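Local structure of fumarylacetoacetate hydrolase (5TI1) at residues A69-A74 with V110-L115; L176-W179 with P183-Y186; L207-P210 with P215-G218; V328-Q333 with L400-G405. The protein probably hydrolyses fumarylacetoacetate to fumarate and acetoacetate, the last step of phenylalanine and tyrosine breakdown, and carries a magnesium ion in its metal site. One frame throughout, in Å; residues are numbered along the deposited sequence.

Contact 1 (A69-A74 with V110-L115); sequences AALESA and VQLSRL
A helix-helix contact in the N-terminal domain rests on Leu71, which projects from the short helix 68-73 to meet Leu112 and Leu115 on the longer helix 102-116. The backbones stay well apart, with Leu71 CA and Leu112 CA 9.4 Å from each other, so side chains bridge the whole gap. With CG lying beside the backbone N and opposite the carbonyl carbon (chi1 -68°), Leu71 extends one methyl, CD1, to the other helix. That CD1 lies 3.8 Å from Leu112 CD2, the two side chains running at a slant to one another. The same methyl comes to 4.3 Å from Leu115 CD1, a looser touch one turn further along. Leu112 and Leu115, three residues apart, thus present a pair of methyls to a single leucine tip. All three leucines are buried, and the join is purely apolar, with no hydrogen bond crossing it. Leu71 and Leu112 both also touch Val66 on strand 64-67, and Ala133 of helix 127-133 meets Leu71 as well. Helices 68-73 and 102-116 are thus packed by leucines on a strand of the antiparallel sheet, consistent with the SH3-like N-terminal domain of the fumarylacetoacetase family.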
loop_
_atom_site.group_PDB
_atom_site.type_symbol
_atom_site.label_atom_id
_atom_site.label_comp_id
_atom_site.label_asym_id
_atom_site.label_seq_id
_atom_site.Cartn_x
_atom_site.Cartn_y
_atom_site.Cartn_z
ATOM N N ALA B 69 7.333 23.875 16.670
ATOM C CA ALA B 69 7.345 23.473 18.072
ATOM C C ALA B 69 7.948 24.560 18.953
ATOM O O ALA B 69 7.455 24.821 20.056
ATOM C CB ALA B 69 8.100 22.152 18.238
ATOM N N ALA B 70 8.999 25.227 18.470
ATOM C CA ALA B 70 9.587 26.322 19.234
ATOM C C ALA B 70 8.618 27.497 19.376
ATOM O O ALA B 70 8.520 28.098 20.453
ATOM C CB ALA B 70 10.897 26.767 18.586
ATOM N N LEU B 71 7.902 27.847 18.305
ATOM C CA LEU B 71 6.925 28.929 18.402
ATOM C C LEU B 71 5.774 28.573 19.337
ATOM O O LEU B 71 5.251 29.450 20.038
ATOM C CB LEU B 71 6.379 29.280 17.020
ATOM C CG LEU B 71 7.320 29.936 16.012
ATOM C CD1 LEU B 71 6.501 30.514 14.879
ATOM C CD2 LEU B 71 8.158 31.017 16.673
ATOM N N GLU B 72 5.359 27.301 19.352
ATOM C CA GLU B 72 4.320 26.868 20.280
ATOM C C GLU B 72 4.805 26.934 21.723
ATOM O O GLU B 72 4.077 27.403 22.609
ATOM C CB GLU B 72 3.874 25.449 19.936
ATOM C CG GLU B 72 2.655 24.999 20.703
ATOM C CD GLU B 72 2.518 23.500 20.703
ATOM O OE1 GLU B 72 3.541 22.829 20.452
ATOM O OE2 GLU B 72 1.396 22.998 20.939
ATOM N N SER B 73 6.034 26.468 21.979
ATOM C CA SER B 73 6.578 26.505 23.335
ATOM C C SER B 73 6.657 27.929 23.864
ATOM O O SER B 73 6.423 28.172 25.054
ATOM C CB SER B 73 7.958 25.849 23.367
ATOM O OG SER B 73 7.844 24.457 23.151
ATOM N N ALA B 74 6.986 28.884 22.995
ATOM C CA ALA B 74 7.068 30.282 23.393
ATOM C C ALA B 74 5.703 30.944 23.515
ATOM O O ALA B 74 5.631 32.100 23.946
ATOM C CB ALA B 74 7.930 31.061 22.396
ATOM N N VAL B 110 -2.696 31.219 9.344
ATOM C CA VAL B 110 -2.964 32.628 9.602
ATOM C C VAL B 110 -2.027 33.166 10.677
ATOM O O VAL B 110 -1.486 34.271 10.547
ATOM C CB VAL B 110 -4.449 32.833 9.978
ATOM C CG1 VAL B 110 -4.691 34.276 10.383
ATOM C CG2 VAL B 110 -5.342 32.468 8.809
ATOM N N GLN B 111 -1.829 32.408 11.759
ATOM C CA GLN B 111 -0.909 32.843 12.807
ATOM C C GLN B 111 0.498 33.040 12.250
ATOM O O GLN B 111 1.145 34.068 12.496
ATOM C CB GLN B 111 -0.897 31.824 13.948
ATOM C CG GLN B 111 -2.221 31.696 14.701
ATOM C CD GLN B 111 -2.194 30.577 15.729
ATOM O OE1 GLN B 111 -1.615 30.720 16.805
ATOM N NE2 GLN B 111 -2.808 29.450 15.395
ATOM N N LEU B 112 0.977 32.066 11.474
ATOM C CA LEU B 112 2.325 32.143 10.916
ATOM C C LEU B 112 2.461 33.319 9.958
ATOM O O LEU B 112 3.442 34.072 10.018
ATOM C CB LEU B 112 2.669 30.833 10.209
ATOM C CG LEU B 112 3.303 29.754 11.086
ATOM C CD1 LEU B 112 3.483 28.467 10.300
ATOM C CD2 LEU B 112 4.639 30.241 11.630
ATOM N N SER B 113 1.487 33.486 9.061
ATOM C CA SER B 113 1.525 34.597 8.115
ATOM C C SER B 113 1.617 35.929 8.844
ATOM O O SER B 113 2.416 36.794 8.469
ATOM C CB SER B 113 0.290 34.563 7.217
ATOM O OG SER B 113 0.394 35.517 6.178
ATOM N N ARG B 114 0.814 36.102 9.897
ATOM C CA ARG B 114 0.907 37.307 10.716
ATOM C C ARG B 114 2.318 37.480 11.275
ATOM O O ARG B 114 2.938 38.537 11.109
ATOM C CB ARG B 114 -0.130 37.250 11.844
ATOM N N LEU B 115 2.856 36.431 11.907
ATOM C CA LEU B 115 4.146 36.543 12.583
ATOM C C LEU B 115 5.290 36.778 11.610
ATOM O O LEU B 115 6.284 37.418 11.970
ATOM C CB LEU B 115 4.419 35.289 13.407
ATOM C CG LEU B 115 3.626 35.125 14.699
ATOM C CD1 LEU B 115 3.656 33.685 15.160
ATOM C CD2 LEU B 115 4.172 36.040 15.783
#

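Contact 2 (L176-W179 with P183-Y186); sequences LPNW and PIGY
Apolar packing pairs Ile184 with Trp179 of the loop 176-179: Ile184 CD1 approaches Trp179 CD1, in the five-membered ring, obliquely at 4.1 Å. The other branch makes a van der Waals touch on an amide, Ile184 CG2 sitting 4.1 Å from Asn178 ND2. Both neighbours cross the isoleucine at about a right angle. Ile184 CG1 is held between the backbone N and the carbonyl carbon (chi1 69°), and CG2 beside the N, which spreads the branches to the two targets. Polar joining is indirect. One water accepts from Ile184 N at 3.0 Å and donates to Trp179 O at 3.2 Å, lying over one face of the indole, toward the rim. Within the loop, Trp179 N bonds to Leu176 O at 2.9 Å, closing a turn. Other polar groups are held by partners beyond the two segments: Trp179 O also accepts from Trp351 NE1, Trp179 NE1 donates to Tyr155 O, and Asn178 ND2 to Val272 O and Trp269 O of the second subunit. Tyr155 is a predicted substrate-binding residue. The chemistry implies that the water carries the polar link between loop and strand entry, while the amide and indole N-H groups tie this buried join to the dimer interface and the probable substrate pocket.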
loop_
_atom_site.group_PDB
_atom_site.type_symbol
_atom_site.label_atom_id
_atom_site.label_comp_id
_atom_site.label_asym_id
_atom_site.label_seq_id
_atom_site.Cartn_x
_atom_site.Cartn_y
_atom_site.Cartn_z
ATOM N N LEU B 176 -7.186 3.718 -24.964
ATOM C CA LEU B 176 -8.107 2.622 -24.739
ATOM C C LEU B 176 -9.456 3.173 -24.283
ATOM O O LEU B 176 -9.520 4.216 -23.626
ATOM C CB LEU B 176 -7.542 1.657 -23.705
ATOM C CG LEU B 176 -6.328 0.886 -24.236
ATOM C CD1 LEU B 176 -5.592 0.144 -23.123
ATOM C CD2 LEU B 176 -6.776 -0.078 -25.330
ATOM N N PRO B 177 -10.552 2.503 -24.638
ATOM C CA PRO B 177 -11.871 3.101 -24.383
ATOM C C PRO B 177 -12.130 3.422 -22.917
ATOM O O PRO B 177 -12.751 4.448 -22.623
ATOM C CB PRO B 177 -12.839 2.041 -24.931
ATOM C CG PRO B 177 -12.063 0.771 -24.917
ATOM C CD PRO B 177 -10.656 1.160 -25.229
ATOM N N ASN B 178 -11.651 2.609 -21.976
ATOM C CA ASN B 178 -11.931 2.929 -20.579
ATOM C C ASN B 178 -11.204 4.189 -20.103
ATOM O O ASN B 178 -11.595 4.756 -19.077
ATOM C CB ASN B 178 -11.587 1.738 -19.673
ATOM C CG ASN B 178 -10.118 1.347 -19.743
ATOM O OD1 ASN B 178 -9.399 1.749 -20.655
ATOM N ND2 ASN B 178 -9.674 0.541 -18.785
ATOM N N TRP B 179 -10.167 4.644 -20.823
ATOM C CA TRP B 179 -9.343 5.745 -20.325
ATOM C C TRP B 179 -10.134 7.051 -20.232
ATOM O O TRP B 179 -9.941 7.839 -19.298
ATOM C CB TRP B 179 -8.101 5.937 -21.211
ATOM C CG TRP B 179 -7.125 6.899 -20.596
ATOM C CD1 TRP B 179 -6.046 6.591 -19.816
ATOM C CD2 TRP B 179 -7.176 8.327 -20.663
ATOM N NE1 TRP B 179 -5.411 7.741 -19.409
ATOM C CE2 TRP B 179 -6.085 8.821 -19.917
ATOM C CE3 TRP B 179 -8.027 9.239 -21.304
ATOM C CZ2 TRP B 179 -5.826 10.186 -19.789
ATOM C CZ3 TRP B 179 -7.771 10.592 -21.169
ATOM C CH2 TRP B 179 -6.684 11.052 -20.413
ATOM N N PRO B 183 -10.685 7.833 -14.400
ATOM C CA PRO B 183 -9.265 8.047 -14.122
ATOM C C PRO B 183 -8.622 6.749 -13.658
ATOM O O PRO B 183 -8.583 6.475 -12.455
ATOM C CB PRO B 183 -9.276 9.115 -13.023
ATOM C CG PRO B 183 -10.626 8.966 -12.366
ATOM C CD PRO B 183 -11.569 8.508 -13.432
ATOM N N ILE B 184 -8.136 5.936 -14.598
ATOM C CA ILE B 184 -7.573 4.649 -14.216
ATOM C C ILE B 184 -6.352 4.858 -13.320
ATOM O O ILE B 184 -5.665 5.890 -13.376
ATOM C CB ILE B 184 -7.201 3.794 -15.440
ATOM C CG1 ILE B 184 -6.025 4.404 -16.183
ATOM C CG2 ILE B 184 -8.400 3.602 -16.371
ATOM C CD1 ILE B 184 -5.472 3.494 -17.238
ATOM N N GLY B 185 -6.087 3.861 -12.482
ATOM C CA GLY B 185 -5.000 3.930 -11.525
ATOM C C GLY B 185 -4.740 2.557 -10.948
ATOM O O GLY B 185 -5.445 1.588 -11.244
ATOM N N TYR B 186 -3.718 2.495 -10.100
ATOM C CA TYR B 186 -3.284 1.243 -9.491
ATOM C C TYR B 186 -2.744 1.567 -8.100
ATOM O O TYR B 186 -2.383 2.711 -7.817
ATOM C CB TYR B 186 -2.230 0.536 -10.368
ATOM C CG TYR B 186 -0.911 1.283 -10.464
ATOM C CD1 TYR B 186 -0.762 2.374 -11.310
ATOM C CD2 TYR B 186 0.185 0.904 -9.690
ATOM C CE1 TYR B 186 0.452 3.073 -11.383
ATOM C CE2 TYR B 186 1.390 1.592 -9.755
ATOM C CZ TYR B 186 1.525 2.678 -10.599
ATOM O OH TYR B 186 2.733 3.360 -10.648
HETATM O O HOH W 1 -7.577 7.517 -17.107
#

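Contact 3 (L207-P210 with P215-G218); sequences LKLP and PVFG
The flat carbonyl groups of Leu207 and Val216 each take the other residue's N-H. Val216 N reaches Leu207 O at 2.8 Å in the plane of that carbonyl, nearly straight at 169°; Leu207 N meets Val216 O at 2.7 Å, tilted 17° from its plane. Carbon also gathers round Leu207 O: Pro215 CB and Val216 CG2 each lie 3.4 Å from it. The ring of Phe217 turns from this strand pair to meet the ring of Tyr313 of the second subunit, their planes at about 35°. Leu207 and Val216 form the hydrogen-bonded antiparallel pair at the end of a beta hairpin, strand 200-207 returning as 216-219 in the mixed sheet that also holds strands 321-331 and 416-424. Their side chains share one sheet face, where Val216 CG2 packs 3.9 Å from Leu207 CB. The same methyl is 4.0 Å from Leu209 CD1, the leucine crossing the valine at about a right angle. Leu207 CD1 reaches further along the strand to Gly218 O. In the connecting loop, Lys208 folds back over its own segment, and its NZ donates to Leu209 O at 3.2 Å and also to Gln212 O. Helix 264-270 of the same chain touches Leu207 through Ile266 and Pro215 through Trp269.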
loop_
_atom_site.group_PDB
_atom_site.type_symbol
_atom_site.label_atom_id
_atom_site.label_comp_id
_atom_site.label_asym_id
_atom_site.label_seq_id
_atom_site.Cartn_x
_atom_site.Cartn_y
_atom_site.Cartn_z
ATOM N N LEU B 207 14.225 -9.632 -17.815
ATOM C CA LEU B 207 14.156 -8.881 -19.057
ATOM C C LEU B 207 13.825 -9.847 -20.184
ATOM O O LEU B 207 14.382 -10.948 -20.249
ATOM C CB LEU B 207 15.488 -8.168 -19.349
ATOM C CG LEU B 207 16.131 -7.380 -18.206
ATOM C CD1 LEU B 207 17.549 -6.902 -18.577
ATOM C CD2 LEU B 207 15.231 -6.212 -17.829
ATOM N N LYS B 208 12.921 -9.441 -21.070
ATOM C CA LYS B 208 12.530 -10.263 -22.214
ATOM C C LYS B 208 13.140 -9.633 -23.457
ATOM O O LYS B 208 12.675 -8.590 -23.932
ATOM C CB LYS B 208 11.012 -10.384 -22.322
ATOM C CG LYS B 208 10.518 -11.154 -23.550
ATOM C CD LYS B 208 10.839 -12.647 -23.476
ATOM C CE LYS B 208 10.295 -13.402 -24.693
ATOM N NZ LYS B 208 10.860 -12.903 -25.994
ATOM N N LEU B 209 14.204 -10.265 -23.969
ATOM C CA LEU B 209 14.881 -9.771 -25.153
ATOM C C LEU B 209 14.182 -10.282 -26.410
ATOM O O LEU B 209 13.609 -11.375 -26.409
ATOM C CB LEU B 209 16.345 -10.204 -25.148
ATOM C CG LEU B 209 17.102 -9.741 -23.900
ATOM C CD1 LEU B 209 18.513 -10.303 -23.887
ATOM C CD2 LEU B 209 17.120 -8.219 -23.794
ATOM N N PRO B 210 14.213 -9.499 -27.496
ATOM C CA PRO B 210 13.455 -9.879 -28.700
ATOM C C PRO B 210 13.959 -11.143 -29.374
ATOM O O PRO B 210 13.183 -11.792 -30.087
ATOM C CB PRO B 210 13.625 -8.661 -29.617
ATOM C CG PRO B 210 14.912 -8.028 -29.157
ATOM C CD PRO B 210 14.929 -8.222 -27.670
ATOM N N PRO B 215 13.062 -15.399 -20.702
ATOM C CA PRO B 215 13.651 -14.161 -20.184
ATOM C C PRO B 215 15.014 -14.383 -19.538
ATOM O O PRO B 215 15.403 -15.495 -19.176
ATOM C CB PRO B 215 12.626 -13.688 -19.148
ATOM C CG PRO B 215 11.947 -14.929 -18.713
ATOM C CD PRO B 215 11.852 -15.778 -19.950
ATOM N N VAL B 216 15.736 -13.276 -19.387
ATOM C CA VAL B 216 17.032 -13.260 -18.730
ATOM C C VAL B 216 16.921 -12.424 -17.463
ATOM O O VAL B 216 15.979 -11.648 -17.273
ATOM C CB VAL B 216 18.141 -12.699 -19.641
ATOM C CG1 VAL B 216 18.344 -13.599 -20.849
ATOM C CG2 VAL B 216 17.795 -11.281 -20.067
ATOM N N PHE B 217 17.903 -12.606 -16.586
ATOM C CA PHE B 217 18.077 -11.792 -15.391
ATOM C C PHE B 217 19.211 -10.805 -15.640
ATOM O O PHE B 217 20.305 -11.215 -16.018
ATOM C CB PHE B 217 18.400 -12.682 -14.191
ATOM C CG PHE B 217 18.560 -11.931 -12.900
ATOM C CD1 PHE B 217 17.453 -11.580 -12.153
ATOM C CD2 PHE B 217 19.812 -11.584 -12.435
ATOM C CE1 PHE B 217 17.589 -10.900 -10.969
ATOM C CE2 PHE B 217 19.952 -10.900 -11.247
ATOM C CZ PHE B 217 18.832 -10.564 -10.516
ATOM N N GLY B 218 18.957 -9.516 -15.439
ATOM C CA GLY B 218 20.026 -8.565 -15.691
ATOM C C GLY B 218 19.641 -7.158 -15.288
ATOM O O GLY B 218 18.520 -6.892 -14.851
#

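Contact 4 (V328-Q333 with L400-G405); sequences VTLRPQ and LELREG
The end methyl of Leu402, CD1, meets the CG corner of the Pro332 ring at the tight point of this contact: Leu402 CD1 lies 3.5 Å from Pro332 CG and 3.9 Å from Pro332 CD. The same methyl reaches Leu330 CD2 at 4.1 Å, the two leucines crossing at about a right angle, so one branch of Leu402 serves Leu330 near the end of strand 321-331 and Pro332 just beyond it. Leu330 has its CG opposite the backbone N (chi1 -170°), which carries its CD2 to that methyl. Leu330 and Leu402 are buried, and Arg408 on strand 407-408 touches Leu330, Pro332 and Leu402 alike. Toward solvent the join slackens. Pro332 CG stands 4.5 Å from Gly405 O, and Arg403 and Glu404, at the middle of the turn, are exposed. That turn is a type I beta turn from Leu402 to Gly405, closed by Gly405 N to Leu402 O at 2.8 Å; it connects strands 400-401 and 407-408. Gly405 has backbone angles that suit a glycine. Glu404 N is bonded to Ser339 OG on strand 339-345, fixing the turn to the neighbouring sheet. With no hydrogen bond directly between the two segments, hydrophobic contact through a single leucine methyl joins the turn to the end of the strand and the proline after it.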
loop_
_atom_site.group_PDB
_atom_site.type_symbol
_atom_site.label_atom_id
_atom_site.label_comp_id
_atom_site.label_asym_id
_atom_site.label_seq_id
_atom_site.Cartn_x
_atom_site.Cartn_y
_atom_site.Cartn_z
ATOM N N VAL B 328 12.108 19.542 -15.277
ATOM C CA VAL B 328 12.992 18.448 -14.908
ATOM C C VAL B 328 14.357 18.754 -15.498
ATOM O O VAL B 328 14.456 19.187 -16.652
ATOM C CB VAL B 328 12.463 17.082 -15.394
ATOM C CG1 VAL B 328 13.461 15.957 -15.082
ATOM C CG2 VAL B 328 11.073 16.780 -14.767
ATOM N N THR B 329 15.400 18.572 -14.702
ATOM C CA THR B 329 16.759 18.650 -15.205
ATOM C C THR B 329 17.436 17.301 -15.024
ATOM O O THR B 329 17.071 16.506 -14.144
ATOM C CB THR B 329 17.572 19.765 -14.518
ATOM O OG1 THR B 329 17.772 19.450 -13.138
ATOM C CG2 THR B 329 16.845 21.113 -14.640
ATOM N N LEU B 330 18.405 17.039 -15.901
ATOM C CA LEU B 330 19.213 15.831 -15.853
ATOM C C LEU B 330 20.666 16.268 -15.864
ATOM O O LEU B 330 21.063 17.073 -16.711
ATOM C CB LEU B 330 18.910 14.906 -17.045
ATOM C CG LEU B 330 19.481 13.476 -17.044
ATOM C CD1 LEU B 330 18.644 12.574 -17.932
ATOM C CD2 LEU B 330 20.946 13.424 -17.479
ATOM N N ARG B 331 21.450 15.768 -14.920
ATOM C CA ARG B 331 22.868 16.115 -14.884
ATOM C C ARG B 331 23.716 14.855 -14.925
ATOM O O ARG B 331 23.694 14.065 -13.963
ATOM C CB ARG B 331 23.210 16.953 -13.652
ATOM C CG ARG B 331 24.675 17.357 -13.622
ATOM C CD ARG B 331 24.945 18.506 -12.677
ATOM N NE ARG B 331 24.571 18.180 -11.310
ATOM C CZ ARG B 331 25.271 17.376 -10.519
ATOM N NH1 ARG B 331 26.386 16.806 -10.964
ATOM N NH2 ARG B 331 24.850 17.129 -9.281
ATOM N N PRO B 332 24.429 14.611 -16.025
ATOM C CA PRO B 332 25.407 13.519 -16.055
ATOM C C PRO B 332 26.426 13.675 -14.942
ATOM O O PRO B 332 26.724 14.786 -14.496
ATOM C CB PRO B 332 26.074 13.669 -17.430
ATOM C CG PRO B 332 25.059 14.441 -18.260
ATOM C CD PRO B 332 24.339 15.338 -17.305
ATOM N N GLN B 333 26.987 12.532 -14.524
ATOM C CA GLN B 333 27.935 12.515 -13.409
ATOM C C GLN B 333 29.135 13.422 -13.655
ATOM O O GLN B 333 29.642 14.039 -12.712
ATOM C CB GLN B 333 28.400 11.078 -13.133
ATOM C CG GLN B 333 29.428 10.924 -11.994
ATOM C CD GLN B 333 28.882 11.297 -10.616
ATOM O OE1 GLN B 333 29.645 11.605 -9.701
ATOM N NE2 GLN B 333 27.566 11.287 -10.472
ATOM N N LEU B 400 17.678 12.555 -26.724
ATOM C CA LEU B 400 17.692 13.939 -26.278
ATOM C C LEU B 400 19.122 14.477 -26.241
ATOM O O LEU B 400 20.017 13.840 -25.676
ATOM C CB LEU B 400 17.047 14.006 -24.892
ATOM C CG LEU B 400 16.294 15.227 -24.380
ATOM C CD1 LEU B 400 15.249 15.720 -25.384
ATOM C CD2 LEU B 400 15.644 14.850 -23.068
ATOM N N GLU B 401 19.341 15.644 -26.848
ATOM C CA GLU B 401 20.641 16.306 -26.816
ATOM C C GLU B 401 20.668 17.258 -25.625
ATOM O O GLU B 401 19.886 18.213 -25.573
ATOM C CB GLU B 401 20.909 17.056 -28.126
ATOM N N LEU B 402 21.557 16.991 -24.668
ATOM C CA LEU B 402 21.587 17.745 -23.420
ATOM C C LEU B 402 22.236 19.103 -23.646
ATOM O O LEU B 402 23.284 19.197 -24.290
ATOM C CB LEU B 402 22.344 16.976 -22.335
ATOM C CG LEU B 402 21.734 15.690 -21.776
ATOM C CD1 LEU B 402 22.679 15.020 -20.797
ATOM C CD2 LEU B 402 20.388 15.966 -21.114
ATOM N N ARG B 403 21.612 20.150 -23.092
ATOM C CA ARG B 403 22.066 21.521 -23.303
ATOM C C ARG B 403 23.540 21.704 -22.944
ATOM O O ARG B 403 24.273 22.404 -23.650
ATOM C CB ARG B 403 21.186 22.477 -22.495
ATOM C CG ARG B 403 21.812 23.822 -22.159
ATOM C CD ARG B 403 21.740 24.810 -23.295
ATOM N NE ARG B 403 21.902 26.171 -22.787
ATOM C CZ ARG B 403 21.752 27.273 -23.513
ATOM N NH1 ARG B 403 21.434 27.192 -24.800
ATOM N NH2 ARG B 403 21.920 28.461 -22.948
ATOM N N GLU B 404 23.995 21.085 -21.858
ATOM C CA GLU B 404 25.391 21.196 -21.447
ATOM C C GLU B 404 26.298 20.168 -22.110
ATOM O O GLU B 404 27.511 20.199 -21.878
ATOM C CB GLU B 404 25.506 21.076 -19.923
ATOM C CG GLU B 404 24.726 22.154 -19.178
ATOM C CD GLU B 404 25.190 23.544 -19.547
ATOM O OE1 GLU B 404 26.419 23.768 -19.573
ATOM O OE2 GLU B 404 24.329 24.411 -19.824
ATOM N N GLY B 405 25.754 19.275 -22.933
ATOM C CA GLY B 405 26.569 18.270 -23.597
ATOM C C GLY B 405 26.136 16.849 -23.299
ATOM O O GLY B 405 25.748 16.531 -22.170
#

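Contact 1 stands apart in the N-terminal fumarylacetoacetase region, its centre 42 to 56 Å from the centres of the others; contacts 2, 3 and 4 belong to the C-terminal hydrolase region. Contact 2 comes closest to the catalytic machinery: the Ile184 side chain is about 10 Å from the bound magnesium ion and that of Trp179 about 7 Å from that of His160, the predicted proton acceptor. The Leu207 side chain of contact 3 lies about 9 Å from that of Gln267, a predicted substrate residue. Across the dimer, Pro215 packs on Glu181 of the second subunit, which lies between the two segments of that subunit's contact 2. Contacts 3 and 4 reach the same mixed sheet, their nearest atoms about 19 Å apart.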